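PDB 1Y2M: phenylalanine ammonia-lyase, which catalyses the non-oxidative deamination of L-phenylalanine and L-tyrosine to trans-cinnamate and p-coumarate, releasing ammonium, and works as a homotetramer. Local coordinates for residues Q131-L135 against L260-L266; Q138-L143 against L215-Y220; T200-P204 against Y220-A224. All coordinates share one frame; numbering follows the deposited sequence.

Contact 1 of 3, residues Q131-L135 against L260-L266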
ATOM      1  N   GLN B 131       4.341 -37.837  16.247  1.00 12.39           N
ATOM      2  CA  GLN B 131       3.159 -37.018  15.997  1.00 13.74           C
ATOM      3  C   GLN B 131       3.065 -35.983  17.121  1.00  9.13           C
ATOM      4  O   GLN B 131       2.679 -34.836  16.904  1.00 11.54           O
ATOM      5  CB  GLN B 131       1.852 -37.835  15.922  1.00 14.13           C
ATOM      6  CG  GLN B 131       1.862 -39.122  15.073  1.00  9.75           C
ATOM      7  CD  GLN B 131       2.593 -38.932  13.768  1.00 16.59           C
ATOM      8  OE1 GLN B 131       2.233 -38.058  12.962  1.00 16.13           O
ATOM      9  NE2 GLN B 131       3.626 -39.735  13.547  1.00 15.03           N
ATOM     10  N   LYS B 132       3.380 -36.416  18.340  1.00 13.16           N
ATOM     11  CA  LYS B 132       3.359 -35.520  19.514  1.00 11.40           C
ATOM     12  C   LYS B 132       4.380 -34.373  19.374  1.00  9.30           C
ATOM     13  O   LYS B 132       4.071 -33.215  19.717  1.00  9.68           O
ATOM     14  CB  LYS B 132       3.590 -36.311  20.803  1.00 10.73           C
ATOM     15  CG  LYS B 132       2.313 -37.148  21.191  1.00 11.99           C
ATOM     16  CD  LYS B 132       2.510 -38.017  22.410  1.00 13.79           C
ATOM     17  CE  LYS B 132       1.269 -38.835  22.743  1.00 15.38           C
ATOM     18  NZ  LYS B 132       1.518 -39.728  23.933  1.00 15.00           N
ATOM     19  N   ALA B 133       5.554 -34.667  18.859  1.00  9.38           N
ATOM     20  CA  ALA B 133       6.538 -33.567  18.594  1.00  9.59           C
ATOM     21  C   ALA B 133       6.043 -32.616  17.522  1.00 11.59           C
ATOM     22  O   ALA B 133       6.335 -31.427  17.569  1.00  9.89           O
ATOM     23  CB  ALA B 133       7.900 -34.103  18.192  1.00 10.24           C
ATOM     24  N   LEU B 134       5.330 -33.140  16.520  1.00 10.36           N
ATOM     25  CA  LEU B 134       4.762 -32.263  15.509  1.00 12.06           C
ATOM     26  C   LEU B 134       3.761 -31.279  16.103  1.00 10.74           C
ATOM     27  O   LEU B 134       3.838 -30.042  15.848  1.00 14.09           O
ATOM     28  CB  LEU B 134       4.105 -33.082  14.397  1.00 13.33           C
ATOM     29  CG  LEU B 134       5.084 -33.893  13.565  1.00 18.28           C
ATOM     30  CD1 LEU B 134       4.300 -34.768  12.534  1.00 27.98           C
ATOM     31  CD2 LEU B 134       6.143 -33.010  12.840  1.00 22.17           C
ATOM     32  N   LEU B 135       2.855 -31.792  16.943  1.00  9.78           N
ATOM     33  CA  LEU B 135       1.823 -30.917  17.545  1.00 11.13           C
ATOM     34  C   LEU B 135       2.481 -29.988  18.531  1.00 11.33           C
ATOM     35  O   LEU B 135       2.118 -28.836  18.639  1.00 10.37           O
ATOM     36  CB  LEU B 135       0.728 -31.715  18.293  1.00 13.05           C
ATOM     37  CG  LEU B 135      -0.190 -32.603  17.463  1.00 17.01           C
ATOM     38  CD1 LEU B 135      -1.364 -33.078  18.298  1.00 17.16           C
ATOM     39  CD2 LEU B 135      -0.643 -31.921  16.213  1.00 21.63           C
ATOM     40  N   LEU B 260      -2.895 -40.447  17.415  1.00 15.09           N
ATOM     41  CA  LEU B 260      -2.384 -40.246  16.064  1.00 12.62           C
ATOM     42  C   LEU B 260      -1.254 -41.213  15.770  1.00 16.70           C
ATOM     43  O   LEU B 260      -0.320 -41.394  16.570  1.00 17.96           O
ATOM     44  CB  LEU B 260      -1.921 -38.804  15.849  1.00 14.56           C
ATOM     45  CG  LEU B 260      -3.014 -37.755  16.088  1.00 15.29           C
ATOM     46  CD1 LEU B 260      -2.523 -36.380  15.696  1.00 21.34           C
ATOM     47  CD2 LEU B 260      -4.295 -38.069  15.338  1.00 14.19           C
ATOM     48  N   GLY B 261      -1.362 -41.849  14.612  1.00 15.55           N
ATOM     49  CA  GLY B 261      -0.366 -42.793  14.156  1.00 15.41           C
ATOM     50  C   GLY B 261       0.505 -42.229  13.064  1.00 14.24           C
ATOM     51  O   GLY B 261       0.503 -41.008  12.805  1.00 13.95           O
ATOM     52  N   PRO B 262       1.272 -43.116  12.395  1.00 12.65           N
ATOM     53  CA  PRO B 262       2.165 -42.720  11.325  1.00 12.72           C
ATOM     54  C   PRO B 262       1.433 -41.918  10.257  1.00 12.74           C
ATOM     55  O   PRO B 262       0.342 -42.290   9.825  1.00 12.51           O
ATOM     56  CB  PRO B 262       2.682 -44.055  10.758  1.00 15.59           C
ATOM     57  CG  PRO B 262       2.428 -45.040  11.804  1.00 17.65           C
ATOM     58  CD  PRO B 262       1.276 -44.571  12.628  1.00 14.79           C
ATOM     59  N   LYS B 263       2.047 -40.800   9.911  1.00 12.47           N
ATOM     60  CA  LYS B 263       1.602 -39.859   8.891  1.00 13.53           C
ATOM     61  C   LYS B 263       0.345 -39.078   9.280  1.00 12.71           C
ATOM     62  O   LYS B 263      -0.009 -38.095   8.622  1.00 12.63           O
ATOM     63  CB  LYS B 263       1.478 -40.576   7.535  1.00 15.37           C
ATOM     64  CG  LYS B 263       0.851 -39.785   6.388  1.00 13.57           C
ATOM     65  CD  LYS B 263       1.740 -38.646   5.870  1.00 14.78           C
ATOM     66  CE  LYS B 263       0.888 -37.480   5.391  1.00 18.46           C
ATOM     67  NZ  LYS B 263      -0.024 -37.860   4.302  1.00 13.88           N
ATOM     68  N   GLU B 264      -0.310 -39.441  10.380  1.00  9.99           N
ATOM     69  CA  GLU B 264      -1.535 -38.709  10.740  1.00  9.65           C
ATOM     70  C   GLU B 264      -1.347 -37.286  11.280  1.00  9.37           C
ATOM     71  O   GLU B 264      -2.174 -36.400  11.023  1.00 12.59           O
ATOM     72  CB  GLU B 264      -2.410 -39.545  11.663  1.00 10.90           C
ATOM     73  CG  GLU B 264      -2.788 -40.838  11.041  1.00 13.66           C
ATOM     74  CD  GLU B 264      -3.824 -41.630  11.841  1.00 15.98           C
ATOM     75  OE1 GLU B 264      -3.809 -41.584  13.097  1.00 17.04           O
ATOM     76  OE2 GLU B 264      -4.637 -42.324  11.214  1.00 14.00           O
ATOM     77  N   GLY B 265      -0.220 -37.022  11.932  1.00  9.99           N
ATOM     78  CA  GLY B 265       0.148 -35.676  12.267  1.00 10.17           C
ATOM     79  C   GLY B 265       0.239 -34.785  11.036  1.00 10.14           C
ATOM     80  O   GLY B 265      -0.448 -33.781  10.950  1.00 12.63           O
ATOM     81  N   LEU B 266       1.069 -35.169  10.069  1.00 11.40           N
ATOM     82  CA  LEU B 266       1.210 -34.352   8.852  1.00 11.33           C
ATOM     83  C   LEU B 266      -0.074 -34.348   8.058  1.00 11.76           C
ATOM     84  O   LEU B 266      -0.453 -33.322   7.454  1.00 13.05           O
ATOM     85  CB  LEU B 266       2.335 -34.840   7.940  1.00 13.69           C
ATOM     86  CG  LEU B 266       3.743 -34.650   8.471  1.00 15.69           C
ATOM     87  CD1 LEU B 266       4.717 -35.190   7.457  1.00 18.97           C
ATOM     88  CD2 LEU B 266       3.983 -33.193   8.808  1.00 18.91           C
TER
HETATM   89  O   HOH W   1       2.947 -37.404  10.485  1.00 18.66           O

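Contact 2 of 3, residues Q138-L143 against L215-Y220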
ATOM      1  N   GLN B 138       3.750 -26.715  17.141  1.00  6.23           N
ATOM      2  CA  GLN B 138       2.752 -25.965  16.431  1.00  7.79           C
ATOM      3  C   GLN B 138       1.655 -25.368  17.321  1.00  6.69           C
ATOM      4  O   GLN B 138       0.955 -24.445  16.876  1.00  8.08           O
ATOM      5  CB  GLN B 138       2.142 -26.810  15.313  1.00  8.98           C
ATOM      6  CG  GLN B 138       3.105 -27.059  14.132  1.00 11.32           C
ATOM      7  CD  GLN B 138       3.413 -25.785  13.358  1.00 12.78           C
ATOM      8  OE1 GLN B 138       2.664 -24.818  13.419  1.00 15.38           O
ATOM      9  NE2 GLN B 138       4.579 -25.758  12.658  1.00 14.54           N
ATOM     10  N   LEU B 139       1.578 -25.828  18.573  1.00  7.47           N
ATOM     11  CA  LEU B 139       0.630 -25.274  19.541  1.00  6.36           C
ATOM     12  C   LEU B 139       1.304 -24.076  20.213  1.00  6.10           C
ATOM     13  O   LEU B 139       1.557 -24.052  21.406  1.00  7.39           O
ATOM     14  CB  LEU B 139       0.201 -26.335  20.546  1.00  8.05           C
ATOM     15  CG  LEU B 139      -0.496 -27.566  19.961  1.00  7.47           C
ATOM     16  CD1 LEU B 139      -0.648 -28.696  21.040  1.00  9.02           C
ATOM     17  CD2 LEU B 139      -1.858 -27.157  19.358  1.00  9.86           C
ATOM     18  N   CYS B 140       1.547 -23.057  19.399  1.00  7.95           N
ATOM     19  CA  CYS B 140       2.400 -21.968  19.782  1.00  8.63           C
ATOM     20  C   CYS B 140       1.793 -20.597  19.636  1.00  9.48           C
ATOM     21  O   CYS B 140       2.527 -19.589  19.725  1.00  9.93           O
ATOM     22  CB  CYS B 140       3.642 -22.010  18.911  1.00  8.72           C
ATOM     23  SG  CYS B 140       3.425 -21.805  17.148  1.00 11.44           S
ATOM     24  N   GLY B 141       0.462 -20.541  19.496  1.00  7.00           N
ATOM     25  CA  GLY B 141      -0.243 -19.274  19.281  1.00  6.71           C
ATOM     26  C   GLY B 141      -0.797 -18.737  20.568  1.00  8.07           C
ATOM     27  O   GLY B 141      -0.842 -19.442  21.577  1.00  9.56           O
ATOM     28  N   VAL B 142      -1.284 -17.497  20.491  1.00  6.55           N
ATOM     29  CA  VAL B 142      -1.747 -16.762  21.652  1.00  6.58           C
ATOM     30  C   VAL B 142      -3.272 -16.776  21.745  1.00  9.44           C
ATOM     31  O   VAL B 142      -4.000 -16.503  20.793  1.00  8.18           O
ATOM     32  CB  VAL B 142      -1.186 -15.316  21.612  1.00  9.82           C
ATOM     33  CG1 VAL B 142      -1.880 -14.422  22.613  1.00  8.03           C
ATOM     34  CG2 VAL B 142       0.303 -15.334  21.729  1.00  9.05           C
ATOM     35  N   LEU B 143      -3.715 -17.115  22.955  1.00  7.31           N
ATOM     36  CA  LEU B 143      -5.110 -17.167  23.359  1.00  9.11           C
ATOM     37  C   LEU B 143      -5.205 -16.643  24.794  1.00  8.09           C
ATOM     38  O   LEU B 143      -4.207 -16.679  25.529  1.00 10.33           O
ATOM     39  CB  LEU B 143      -5.569 -18.620  23.317  1.00 10.69           C
ATOM     40  CG  LEU B 143      -5.805 -19.251  21.968  1.00  9.67           C
ATOM     41  CD1 LEU B 143      -5.962 -20.756  22.150  1.00 10.39           C
ATOM     42  CD2 LEU B 143      -7.008 -18.618  21.275  1.00 12.57           C
ATOM     43  N   LEU B 215      -0.526 -24.561   9.319  1.00 10.36           N
ATOM     44  CA  LEU B 215      -0.022 -25.544  10.276  1.00  7.00           C
ATOM     45  C   LEU B 215      -0.509 -25.348  11.721  1.00  7.91           C
ATOM     46  O   LEU B 215      -1.016 -26.268  12.347  1.00  9.71           O
ATOM     47  CB  LEU B 215       1.507 -25.505  10.263  1.00  8.18           C
ATOM     48  CG  LEU B 215       2.195 -25.969   8.989  1.00 11.11           C
ATOM     49  CD1 LEU B 215       3.653 -25.559   9.041  1.00 11.60           C
ATOM     50  CD2 LEU B 215       2.023 -27.488   8.792  1.00 14.31           C
ATOM     51  N   SER B 216      -0.305 -24.169  12.241  1.00  9.34           N
ATOM     52  CA  SER B 216      -0.616 -23.953  13.623  1.00 10.41           C
ATOM     53  C   SER B 216      -2.110 -24.154  13.897  1.00  8.70           C
ATOM     54  O   SER B 216      -2.461 -24.984  14.741  1.00  9.76           O
ATOM     55  CB  SER B 216      -0.098 -22.585  14.098  1.00 12.47           C
ATOM     56  OG  SER B 216      -0.338 -22.484  15.497  1.00 10.69           O
ATOM     57  N   PRO B 217      -2.984 -23.449  13.159  1.00  8.75           N
ATOM     58  CA  PRO B 217      -4.411 -23.671  13.483  1.00  8.56           C
ATOM     59  C   PRO B 217      -4.890 -25.107  13.281  1.00 10.02           C
ATOM     60  O   PRO B 217      -5.681 -25.649  14.086  1.00  9.93           O
ATOM     61  CB  PRO B 217      -5.139 -22.720  12.540  1.00 11.46           C
ATOM     62  CG  PRO B 217      -4.182 -22.364  11.475  1.00 10.56           C
ATOM     63  CD  PRO B 217      -2.834 -22.395  12.143  1.00  8.87           C
ATOM     64  N   LEU B 218      -4.417 -25.757  12.232  1.00  8.89           N
ATOM     65  CA  LEU B 218      -4.778 -27.152  12.024  1.00  7.21           C
ATOM     66  C   LEU B 218      -4.214 -28.031  13.160  1.00  9.63           C
ATOM     67  O   LEU B 218      -4.819 -29.052  13.516  1.00  9.18           O
ATOM     68  CB  LEU B 218      -4.265 -27.661  10.682  1.00 11.21           C
ATOM     69  CG  LEU B 218      -5.051 -27.097   9.476  1.00 11.93           C
ATOM     70  CD1 LEU B 218      -4.445 -27.493   8.192  1.00  9.15           C
ATOM     71  CD2 LEU B 218      -6.462 -27.596   9.446  1.00  8.46           C
ATOM     72  N   SER B 219      -3.060 -27.666  13.715  1.00 10.56           N
ATOM     73  CA  SER B 219      -2.537 -28.396  14.890  1.00  8.26           C
ATOM     74  C   SER B 219      -3.448 -28.284  16.091  1.00  8.87           C
ATOM     75  O   SER B 219      -3.571 -29.226  16.834  1.00  8.51           O
ATOM     76  CB  SER B 219      -1.118 -27.946  15.249  1.00 11.74           C
ATOM     77  OG  SER B 219      -0.241 -28.346  14.175  1.00 15.84           O
ATOM     78  N   TYR B 220      -4.073 -27.125  16.281  1.00  8.10           N
ATOM     79  CA  TYR B 220      -5.044 -26.988  17.366  1.00  8.25           C
ATOM     80  C   TYR B 220      -6.232 -27.915  17.146  1.00  7.90           C
ATOM     81  O   TYR B 220      -6.717 -28.527  18.103  1.00 10.52           O
ATOM     82  CB  TYR B 220      -5.485 -25.542  17.598  1.00  8.90           C
ATOM     83  CG  TYR B 220      -4.452 -24.727  18.334  1.00  5.86           C
ATOM     84  CD1 TYR B 220      -4.560 -24.519  19.682  1.00 10.35           C
ATOM     85  CD2 TYR B 220      -3.365 -24.184  17.680  1.00  6.89           C
ATOM     86  CE1 TYR B 220      -3.593 -23.842  20.363  1.00 12.10           C
ATOM     87  CE2 TYR B 220      -2.392 -23.460  18.362  1.00  7.45           C
ATOM     88  CZ  TYR B 220      -2.523 -23.295  19.701  1.00  8.34           C
ATOM     89  OH  TYR B 220      -1.534 -22.609  20.395  1.00  8.74           O
TER

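Contact 3 of 3, residues T200-P204 against Y220-A224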
ATOM      1  N   THR B 200     -16.274 -27.110  18.916  1.00  8.27           N
ATOM      2  CA  THR B 200     -15.462 -26.301  18.013  1.00  7.45           C
ATOM      3  C   THR B 200     -14.198 -25.876  18.757  1.00  7.08           C
ATOM      4  O   THR B 200     -14.262 -25.197  19.796  1.00  9.15           O
ATOM      5  CB  THR B 200     -16.184 -25.028  17.509  1.00  9.23           C
ATOM      6  OG1 THR B 200     -17.481 -25.326  16.991  1.00  9.83           O
ATOM      7  CG2 THR B 200     -15.384 -24.392  16.394  1.00 10.00           C
ATOM      8  N   PRO B 201     -13.047 -26.382  18.277  1.00  9.18           N
ATOM      9  CA  PRO B 201     -11.795 -26.029  18.892  1.00  7.04           C
ATOM     10  C   PRO B 201     -11.563 -24.534  18.972  1.00  7.54           C
ATOM     11  O   PRO B 201     -11.895 -23.805  18.050  1.00  8.84           O
ATOM     12  CB  PRO B 201     -10.769 -26.704  18.000  1.00  7.71           C
ATOM     13  CG  PRO B 201     -11.458 -27.915  17.466  1.00  7.97           C
ATOM     14  CD  PRO B 201     -12.877 -27.414  17.231  1.00 10.92           C
ATOM     15  N   ILE B 202     -10.958 -24.116  20.065  1.00  8.10           N
ATOM     16  CA  ILE B 202     -10.552 -22.742  20.241  1.00  9.19           C
ATOM     17  C   ILE B 202      -9.146 -22.648  19.640  1.00  9.84           C
ATOM     18  O   ILE B 202      -8.217 -23.352  20.084  1.00 11.01           O
ATOM     19  CB  ILE B 202     -10.544 -22.357  21.741  1.00 10.25           C
ATOM     20  CG1 ILE B 202     -11.946 -22.383  22.290  1.00 10.67           C
ATOM     21  CG2 ILE B 202      -9.887 -21.004  21.964  1.00 11.03           C
ATOM     22  CD1 ILE B 202     -12.916 -21.455  21.632  1.00 14.45           C
ATOM     23  N   VAL B 203      -8.991 -21.821  18.613  1.00 11.32           N
ATOM     24  CA  VAL B 203      -7.765 -21.798  17.848  1.00  8.69           C
ATOM     25  C   VAL B 203      -7.293 -20.349  17.776  1.00  8.19           C
ATOM     26  O   VAL B 203      -8.091 -19.459  17.580  1.00  8.73           O
ATOM     27  CB  VAL B 203      -8.079 -22.310  16.404  1.00  9.35           C
ATOM     28  CG1 VAL B 203      -6.845 -22.294  15.491  1.00 14.50           C
ATOM     29  CG2 VAL B 203      -8.731 -23.689  16.411  1.00  9.78           C
ATOM     30  N   PRO B 204      -5.996 -20.115  17.955  1.00  9.25           N
ATOM     31  CA  PRO B 204      -5.501 -18.735  17.823  1.00  7.35           C
ATOM     32  C   PRO B 204      -5.810 -18.124  16.451  1.00  7.88           C
ATOM     33  O   PRO B 204      -5.746 -18.790  15.437  1.00  9.57           O
ATOM     34  CB  PRO B 204      -3.968 -18.902  17.982  1.00  8.19           C
ATOM     35  CG  PRO B 204      -3.824 -20.165  18.788  1.00  8.23           C
ATOM     36  CD  PRO B 204      -4.922 -21.072  18.275  1.00 10.72           C
ATOM     37  N   TYR B 220      -4.073 -27.125  16.281  1.00  8.10           N
ATOM     38  CA  TYR B 220      -5.044 -26.988  17.366  1.00  8.25           C
ATOM     39  C   TYR B 220      -6.232 -27.915  17.146  1.00  7.90           C
ATOM     40  O   TYR B 220      -6.717 -28.527  18.103  1.00 10.52           O
ATOM     41  CB  TYR B 220      -5.485 -25.542  17.598  1.00  8.90           C
ATOM     42  CG  TYR B 220      -4.452 -24.727  18.334  1.00  5.86           C
ATOM     43  CD1 TYR B 220      -4.560 -24.519  19.682  1.00 10.35           C
ATOM     44  CD2 TYR B 220      -3.365 -24.184  17.680  1.00  6.89           C
ATOM     45  CE1 TYR B 220      -3.593 -23.842  20.363  1.00 12.10           C
ATOM     46  CE2 TYR B 220      -2.392 -23.460  18.362  1.00  7.45           C
ATOM     47  CZ  TYR B 220      -2.523 -23.295  19.701  1.00  8.34           C
ATOM     48  OH  TYR B 220      -1.534 -22.609  20.395  1.00  8.74           O
ATOM     49  N   ILE B 221      -6.688 -28.042  15.896  1.00  7.62           N
ATOM     50  CA  ILE B 221      -7.776 -28.979  15.618  1.00  9.67           C
ATOM     51  C   ILE B 221      -7.370 -30.424  15.910  1.00  9.35           C
ATOM     52  O   ILE B 221      -8.094 -31.161  16.600  1.00  7.21           O
ATOM     53  CB  ILE B 221      -8.269 -28.796  14.183  1.00  9.19           C
ATOM     54  CG1 ILE B 221      -8.999 -27.476  14.090  1.00  6.48           C
ATOM     55  CG2 ILE B 221      -9.156 -29.919  13.731  1.00 11.10           C
ATOM     56  CD1 ILE B 221      -9.192 -26.925  12.655  1.00 10.06           C
ATOM     57  N   ALA B 222      -6.188 -30.810  15.480  1.00  8.49           N
ATOM     58  CA  ALA B 222      -5.687 -32.138  15.720  1.00  8.96           C
ATOM     59  C   ALA B 222      -5.485 -32.441  17.202  1.00  7.84           C
ATOM     60  O   ALA B 222      -5.795 -33.519  17.691  1.00  9.22           O
ATOM     61  CB  ALA B 222      -4.376 -32.318  14.991  1.00  8.01           C
ATOM     62  N   ALA B 223      -4.965 -31.461  17.931  1.00  7.33           N
ATOM     63  CA  ALA B 223      -4.795 -31.602  19.375  1.00  6.86           C
ATOM     64  C   ALA B 223      -6.139 -31.816  20.116  1.00  7.55           C
ATOM     65  O   ALA B 223      -6.211 -32.559  21.073  1.00  8.66           O
ATOM     66  CB  ALA B 223      -4.063 -30.400  19.923  1.00  8.92           C
ATOM     67  N   ALA B 224      -7.177 -31.118  19.654  1.00  7.92           N
ATOM     68  CA  ALA B 224      -8.482 -31.228  20.237  1.00  8.79           C
ATOM     69  C   ALA B 224      -9.050 -32.648  20.049  1.00  7.57           C
ATOM     70  O   ALA B 224      -9.450 -33.268  21.054  1.00  8.93           O
ATOM     71  CB  ALA B 224      -9.411 -30.182  19.710  1.00 10.06           C
TER

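Contact 1 of 3, residues Q131-L135 against L260-L266
Gln131 reaches from its helix into the turn that leads to helix 264-269, and its amide oxygen takes the backbone N-H of Gly265, with OE1 2.9 Å from N. The bond is bent, 139° at the hydrogen, and the donor lies 27° from the plane of the amide. A water shared with the next residue adds a second grip: it donates to Gln131 OE1 at 2.7 Å and accepts from Leu266 N. One side-chain oxygen thus serves two successive N-H groups, one directly and one through the water, in the first turn of a helix, where no preceding helical carbonyl is available to them. The side chain manages this by bending about CB-CG (chi2 -42°), which lets its other end, NE2, bond to Ala127 O one turn earlier in its own helix; with both ends of the amide engaged, its rotation is fixed. The bent chain also passes over the backbone of the turn, CD coming within 3.1 Å of Gly261 O, while CB and CG rest against Leu260 CB. Space matters at Gly265, since any side chain there would run into Gln131 OE1 and crowd Leu134. On one flank Leu134 and Leu266 meet at about a right angle, CD1 to CD2 at 4.1 Å; on another, the methyls Leu135 CD1 and Leu260 CD1 approach more loosely, at 4.4 Å. Within the turn, Gly261 N donates to Glu264 OE1 in an almost straight bond, coming from above the carboxylate plane, and the other oxygen of Glu264 forms a salt bridge with Arg184. Helix 125-138 is therefore held against the start of helix 264-269, with Leu135 continuing onto helix 215-225 and Leu134 packing on Tyr465 of a second subunit.

Contact 2 of 3, residues Q138-L143 against L215-Y220
Leu139 lays its CD2 methyl over the centre of the Tyr220 ring, 3.6 Å from the centroid and 5° off the normal, a CH-pi contact at the tight heart. Leu139 is also the centre of an inverse gamma turn, and the chain beyond it curls round the phenol so that Gly141 N donates to Tyr220 OH (3.0 Å, 152°) from near the plane of the ring. Ser216 OG donates to Gln138 O at 2.7 Å, nearly along the C=O axis; OG stands anti to its own backbone N (chi1 -175°), which places it beside its carbonyl carbon. Ser219 instead turns its hydroxyl back to Leu215 O, while its OG lies 3.1 Å from Gln138 CB, and the Gln138 amide lies across Leu215, OE1 3.4 Å from CB. The packing slackens toward Leu143, which is partly exposed and whose CD1 stands 4.3 Å from Tyr220 CE1. Helix 215-225 begins just after Ala211 and Gly213, cross-linked as the 5-imidazolinone, and Leu215 packs on Asn270, a probable cinnamate-binding residue. The loop after helix 125-138 is thus fastened along this helix, whose Ser219 also touches Val269 of helix 264-269, and a second subunit packs on Gln138, Leu139, Cys140 and Val142.

Contact 3 of 3, residues T200-P204 against Y220-A224
A short edge strand and the extended chain that follows it lie along helix 215-225 here, in an apolar contact without a hydrogen bond between the two segments. Pro204 sits over a face of the Tyr220 ring: its CD is 3.4 Å from the ring centroid and 6° off the normal, a CH-pi contact, and CG lies over the hydroxyl end of the ring, 3.5 Å from Tyr220 CZ. Nearer the backbone, Val203 sets both methyls against Tyr220 CB, with CG2 at 3.9 Å. That methyl stands beside the valine's backbone N, because CG1 takes the anti place (chi1 179°), and it also borders Ile221 CG1. One turn on, the Pro201 ring fits between two side chains of the helix, CG lying 3.8 Å from Ala224 CB and 4.2 Å from Ile221 CG1. In place of Tyr220, an alanine lacks the ring between Leu139 and Pro204, which would probably open a gap there and leave Gly141 N without its phenol acceptor. Ile221 and Ala224 also meet Leu191 and Phe194 of helix 185-197, while strand 200-201 pairs antiparallel with strand 232-237 and Pro201 packs on Val165 of helix 162-176.

Overall arrangement
A single short helix, 215-225, supplies one side of contacts 2 and 3 and packs against Leu135 of contact 1 through Ser219, Ala222 and Ala223. Contacts 2 and 3, their centres 8 Å apart, share Tyr220, whose ring is sandwiched between Leu139 on one face and Pro204 on the other; they also touch directly, Pro217 CB lying 3.4 Å from Val203 CG1. Contact 1 lies 14 Å from contact 2 and 15 Å from contact 3, centre to centre. The side chains of Leu215 and Leu266 come within about 3 and 4 Å of that of Asn270, a probable cinnamate-binding residue, so contacts 1 and 2 probably border the cinnamate site, whereas contact 3 lies away from it.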